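Local coordinates for F-BAR domain only protein 1 (Danio rerio, PDB 5JP2) that probably acts at an early step of clathrin-mediated endocytosis and carries a mu homology domain that binds an Eps15 peptide, at residues Phe102-Met106 / Gln107-Leu111; Leu113-Glu116 / Ala117-Pro121. All coordinates share one frame; numbering follows the deposited sequence.

Interactions 1 and 2 illustrate how one helix can be tied down at its start and brought to a stop at its end. Both use helix 106-119 of the mu homology domain: interaction 1 is its first turn, entered from strand 99-104, and interaction 2 its last. Their centres lie about 15 Å apart, and the two contacts follow in series, Leu109 and Leu113 being neighbours one turn apart on the helix. Both also reach helix 55-61, where Phe59 meets Met106, Leu109 and Thr110 near one end and Leu113 further along. The contacts sit about 28 and 29 Å from the centre of the chain, and neither includes the zinc ligands His165 and Cys167.

Interaction 1 (Phe102-Met106 / Gln107-Leu111); sequences FWFNM and QALTL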
# COMPACT_ATOMS: atom_id res chain seq x y z
N PHE B 102 -19.19 6.45 9.13
CA PHE B 102 -19.03 7.82 8.70
C PHE B 102 -20.18 8.21 7.79
O PHE B 102 -20.67 7.39 7.00
CB PHE B 102 -17.71 8.00 7.97
CG PHE B 102 -16.52 7.79 8.84
CD1 PHE B 102 -16.00 8.83 9.58
CD2 PHE B 102 -15.93 6.54 8.92
CE1 PHE B 102 -14.91 8.62 10.38
CE2 PHE B 102 -14.84 6.34 9.72
CZ PHE B 102 -14.33 7.38 10.45
N TRP B 103 -20.63 9.46 7.90
CA TRP B 103 -21.65 10.01 7.02
C TRP B 103 -21.09 11.22 6.30
O TRP B 103 -20.33 12.00 6.88
CB TRP B 103 -22.90 10.42 7.80
CG TRP B 103 -23.49 9.31 8.57
CD1 TRP B 103 -24.58 8.56 8.23
CD2 TRP B 103 -23.02 8.79 9.82
NE1 TRP B 103 -24.81 7.61 9.19
CE2 TRP B 103 -23.87 7.73 10.18
CE3 TRP B 103 -21.97 9.13 10.67
CZ2 TRP B 103 -23.70 7.00 11.35
CZ3 TRP B 103 -21.80 8.40 11.83
CH2 TRP B 103 -22.66 7.35 12.16
N PHE B 104 -21.46 11.39 5.05
CA PHE B 104 -21.06 12.57 4.32
C PHE B 104 -21.93 13.76 4.70
O PHE B 104 -23.12 13.62 5.00
CB PHE B 104 -21.17 12.34 2.82
CG PHE B 104 -19.95 11.78 2.21
CD1 PHE B 104 -18.94 12.59 1.76
CD2 PHE B 104 -19.81 10.42 2.07
CE1 PHE B 104 -17.83 12.06 1.20
CE2 PHE B 104 -18.69 9.90 1.52
CZ PHE B 104 -17.71 10.72 1.08
N ASN B 105 -21.33 14.94 4.63
CA ASN B 105 -22.08 16.18 4.60
C ASN B 105 -22.45 16.44 3.15
O ASN B 105 -21.58 16.77 2.34
CB ASN B 105 -21.23 17.30 5.18
CG ASN B 105 -21.94 18.64 5.23
OD1 ASN B 105 -21.99 19.27 6.28
ND2 ASN B 105 -22.48 19.09 4.11
N MET B 106 -23.72 16.34 2.81
CA MET B 106 -24.04 16.33 1.39
C MET B 106 -23.94 17.72 0.79
O MET B 106 -23.68 17.85 -0.41
CB MET B 106 -25.44 15.75 1.15
CG MET B 106 -25.62 14.31 1.62
SD MET B 106 -24.45 13.08 1.01
CE MET B 106 -24.65 13.21 -0.74
N GLN B 107 -24.09 18.75 1.60
CA GLN B 107 -23.94 20.11 1.10
C GLN B 107 -22.47 20.42 0.81
O GLN B 107 -22.14 20.95 -0.25
CB GLN B 107 -24.54 21.11 2.09
CG GLN B 107 -26.07 21.03 2.20
CD GLN B 107 -26.62 21.78 3.41
OE1 GLN B 107 -27.17 22.87 3.29
NE2 GLN B 107 -26.50 21.17 4.57
N ALA B 108 -21.58 20.08 1.74
CA ALA B 108 -20.15 20.26 1.48
C ALA B 108 -19.68 19.38 0.33
O ALA B 108 -18.96 19.84 -0.56
CB ALA B 108 -19.35 19.97 2.75
N LEU B 109 -20.09 18.11 0.32
CA LEU B 109 -19.72 17.22 -0.77
C LEU B 109 -20.17 17.77 -2.12
O LEU B 109 -19.40 17.74 -3.08
CB LEU B 109 -20.32 15.83 -0.55
CG LEU B 109 -19.99 14.84 -1.66
CD1 LEU B 109 -18.48 14.65 -1.74
CD2 LEU B 109 -20.69 13.52 -1.48
N THR B 110 -21.40 18.27 -2.20
CA THR B 110 -21.88 18.88 -3.44
C THR B 110 -20.99 20.01 -3.89
O THR B 110 -20.59 20.08 -5.06
CB THR B 110 -23.31 19.38 -3.27
OG1 THR B 110 -24.15 18.30 -2.85
CG2 THR B 110 -23.83 19.94 -4.56
N LEU B 111 -20.70 20.95 -2.99
CA LEU B 111 -19.83 22.07 -3.34
C LEU B 111 -18.46 21.57 -3.75
O LEU B 111 -17.85 22.11 -4.68
CB LEU B 111 -19.71 23.03 -2.16
CG LEU B 111 -20.97 23.83 -1.86
CD1 LEU B 111 -20.78 24.67 -0.64
CD2 LEU B 111 -21.30 24.69 -3.04
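The ring of Phe104 is met obliquely by Leu109, whose CD2 methyl lies 4.3 Å from the ring centroid, 30° off the normal. This is an off-centre CH-pi contact, displaced toward ring atom CD1, where Phe104 CD1 and Leu109 CD2 are 3.8 Å apart. The other methyl, CD1, also comes against that part of the ring, so both branches of the leucine share the work. Leu109 turns CG anti to its own nitrogen (chi1 180°), which swings the methyls back over the strand end. Met106 also reaches this leucine: its bent chain brings CE to 4.0 Å from Leu109 CD2, the two side chains lying alongside each other and pointing the same way.

The general case is a strand that passes directly into a helix, with the N-cap at the junction. Here strand 99-104, part of a four-stranded antiparallel sheet, ends at Phe104; Asn105 occupies the N-cap position, and helix 106-119 begins. Phe70 and Leu88 of that sheet also touch Phe104, while Phe59 of helix 55-61 covers Met106, Leu109 and Thr110.

Backbone bonds set the first turn. Leu109 N donates to Asn105 O over 2.8 Å. The Asn105 side chain brings its amide group beside the first turn, packing its CB 4.1 Å from Ala108 CB, although which way round the amide lies is doubtful. Met106 O receives two hydrogen bonds from one residue: Thr110 N at 2.9 Å, from above the carbonyl plane, and Thr110 OG1 at a short 2.5 Å. With OG1 beside the backbone nitrogen (chi1 -57°), the hydroxyl of Thr110 folds back onto the preceding turn.

Interaction 2 (Leu113-Glu116 / Ala117-Pro121); sequences LQRE and AELNP
Ala117 opens the last turn of helix 106-119, its N donating to Leu113 O at 2.7 Å, the first of four successive i to i+4 backbone bonds that bring this alpha-helix to its C-terminal end. The methyl of Ala117 rests near the same Leu113 carbonyl, and Tyr126 of strand 125-137 touches Leu113, Glu116 and Ala117, so the inner side of the turn packs on the large sheet of the mu homology domain.

Glu118 comes next. Its N bonds to Gln114 O over 2.8 Å, and the side chain leans over that same acceptor, with Glu118 CG 3.1 Å from Gln114 O. An extended chain beyond CG then carries the carboxylate outward.

Leu119 makes the main side-chain contact of the turn. While its N reaches Arg115 O at 2.7 Å, its CD1 methyl lies over the centre of one face of the Arg115 guanidinium, 3.6 Å from CZ. The arginine presents that face by running extended from CG to NE, with chi1 at 180°, and then twisting its flat end at chi4 of -91°. Lower down, Arg115 CG meets the same methyl at 3.7 Å, so one methyl touches both the aliphatic stem and one face of the guanidinium. An apolar group thus packs flat against a cationic one at an exposed surface.

At Asn120 the backbone leaves helical torsions. Its N still donates to Glu116 O at 2.9 Å, and makes a second, weak bond to Ala117 O at 3.0 Å.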
# COMPACT_ATOMS: atom_id res chain seq x y z
N LEU B 113 -17.54 18.70 -5.18
CA LEU B 113 -17.52 18.15 -6.53
C LEU B 113 -17.76 19.24 -7.57
O LEU B 113 -17.15 19.20 -8.64
CB LEU B 113 -18.55 17.04 -6.66
CG LEU B 113 -18.33 15.87 -5.71
CD1 LEU B 113 -19.53 14.95 -5.70
CD2 LEU B 113 -17.07 15.11 -6.04
N GLN B 114 -18.62 20.21 -7.27
CA GLN B 114 -18.83 21.33 -8.19
C GLN B 114 -17.52 22.02 -8.50
O GLN B 114 -17.25 22.37 -9.64
CB GLN B 114 -19.81 22.34 -7.61
CG GLN B 114 -21.26 21.93 -7.61
CD GLN B 114 -22.15 23.00 -7.02
OE1 GLN B 114 -23.22 22.72 -6.48
NE2 GLN B 114 -21.71 24.26 -7.11
N ARG B 115 -16.68 22.21 -7.48
CA ARG B 115 -15.39 22.84 -7.71
C ARG B 115 -14.52 21.92 -8.54
O ARG B 115 -13.90 22.36 -9.52
CB ARG B 115 -14.71 23.17 -6.38
CG ARG B 115 -13.36 23.82 -6.55
CD ARG B 115 -12.76 24.24 -5.22
NE ARG B 115 -11.37 24.68 -5.33
CZ ARG B 115 -10.31 23.89 -5.19
NH1 ARG B 115 -9.09 24.38 -5.30
NH2 ARG B 115 -10.48 22.60 -4.94
N GLU B 116 -14.49 20.64 -8.20
CA GLU B 116 -13.68 19.70 -8.95
C GLU B 116 -14.09 19.68 -10.41
O GLU B 116 -13.24 19.72 -11.31
CB GLU B 116 -13.80 18.31 -8.34
CG GLU B 116 -13.14 18.18 -6.98
CD GLU B 116 -11.64 18.28 -7.05
OE1 GLU B 116 -11.08 18.16 -8.15
OE2 GLU B 116 -11.00 18.46 -5.99
N ALA B 117 -15.39 19.65 -10.67
CA ALA B 117 -15.87 19.71 -12.04
C ALA B 117 -15.45 21.01 -12.70
O ALA B 117 -14.90 21.02 -13.81
CB ALA B 117 -17.38 19.53 -12.08
N GLU B 118 -15.74 22.14 -12.04
CA GLU B 118 -15.34 23.44 -12.56
C GLU B 118 -13.85 23.47 -12.87
O GLU B 118 -13.41 24.07 -13.86
CB GLU B 118 -15.69 24.54 -11.55
CG GLU B 118 -17.17 24.88 -11.46
CD GLU B 118 -17.46 25.95 -10.42
OE1 GLU B 118 -16.52 26.68 -10.04
OE2 GLU B 118 -18.62 26.05 -9.97
N LEU B 119 -13.05 22.81 -12.03
CA LEU B 119 -11.61 22.81 -12.22
C LEU B 119 -11.19 21.91 -13.38
O LEU B 119 -10.23 22.22 -14.08
CB LEU B 119 -10.92 22.36 -10.94
CG LEU B 119 -10.99 23.31 -9.75
CD1 LEU B 119 -10.52 22.59 -8.51
CD2 LEU B 119 -10.10 24.50 -10.01
N ASN B 120 -11.88 20.79 -13.58
CA ASN B 120 -11.50 19.83 -14.61
C ASN B 120 -12.76 19.37 -15.33
O ASN B 120 -13.27 18.28 -15.08
CB ASN B 120 -10.75 18.65 -14.00
CG ASN B 120 -10.09 17.77 -15.04
OD1 ASN B 120 -10.29 17.95 -16.24
ND2 ASN B 120 -9.31 16.81 -14.58
N PRO B 121 -13.29 20.19 -16.23
CA PRO B 121 -14.56 19.84 -16.88
C PRO B 121 -14.46 18.62 -17.76
O PRO B 121 -15.50 18.04 -18.11
CB PRO B 121 -14.90 21.09 -17.71
CG PRO B 121 -13.95 22.15 -17.24
CD PRO B 121 -12.73 21.43 -16.78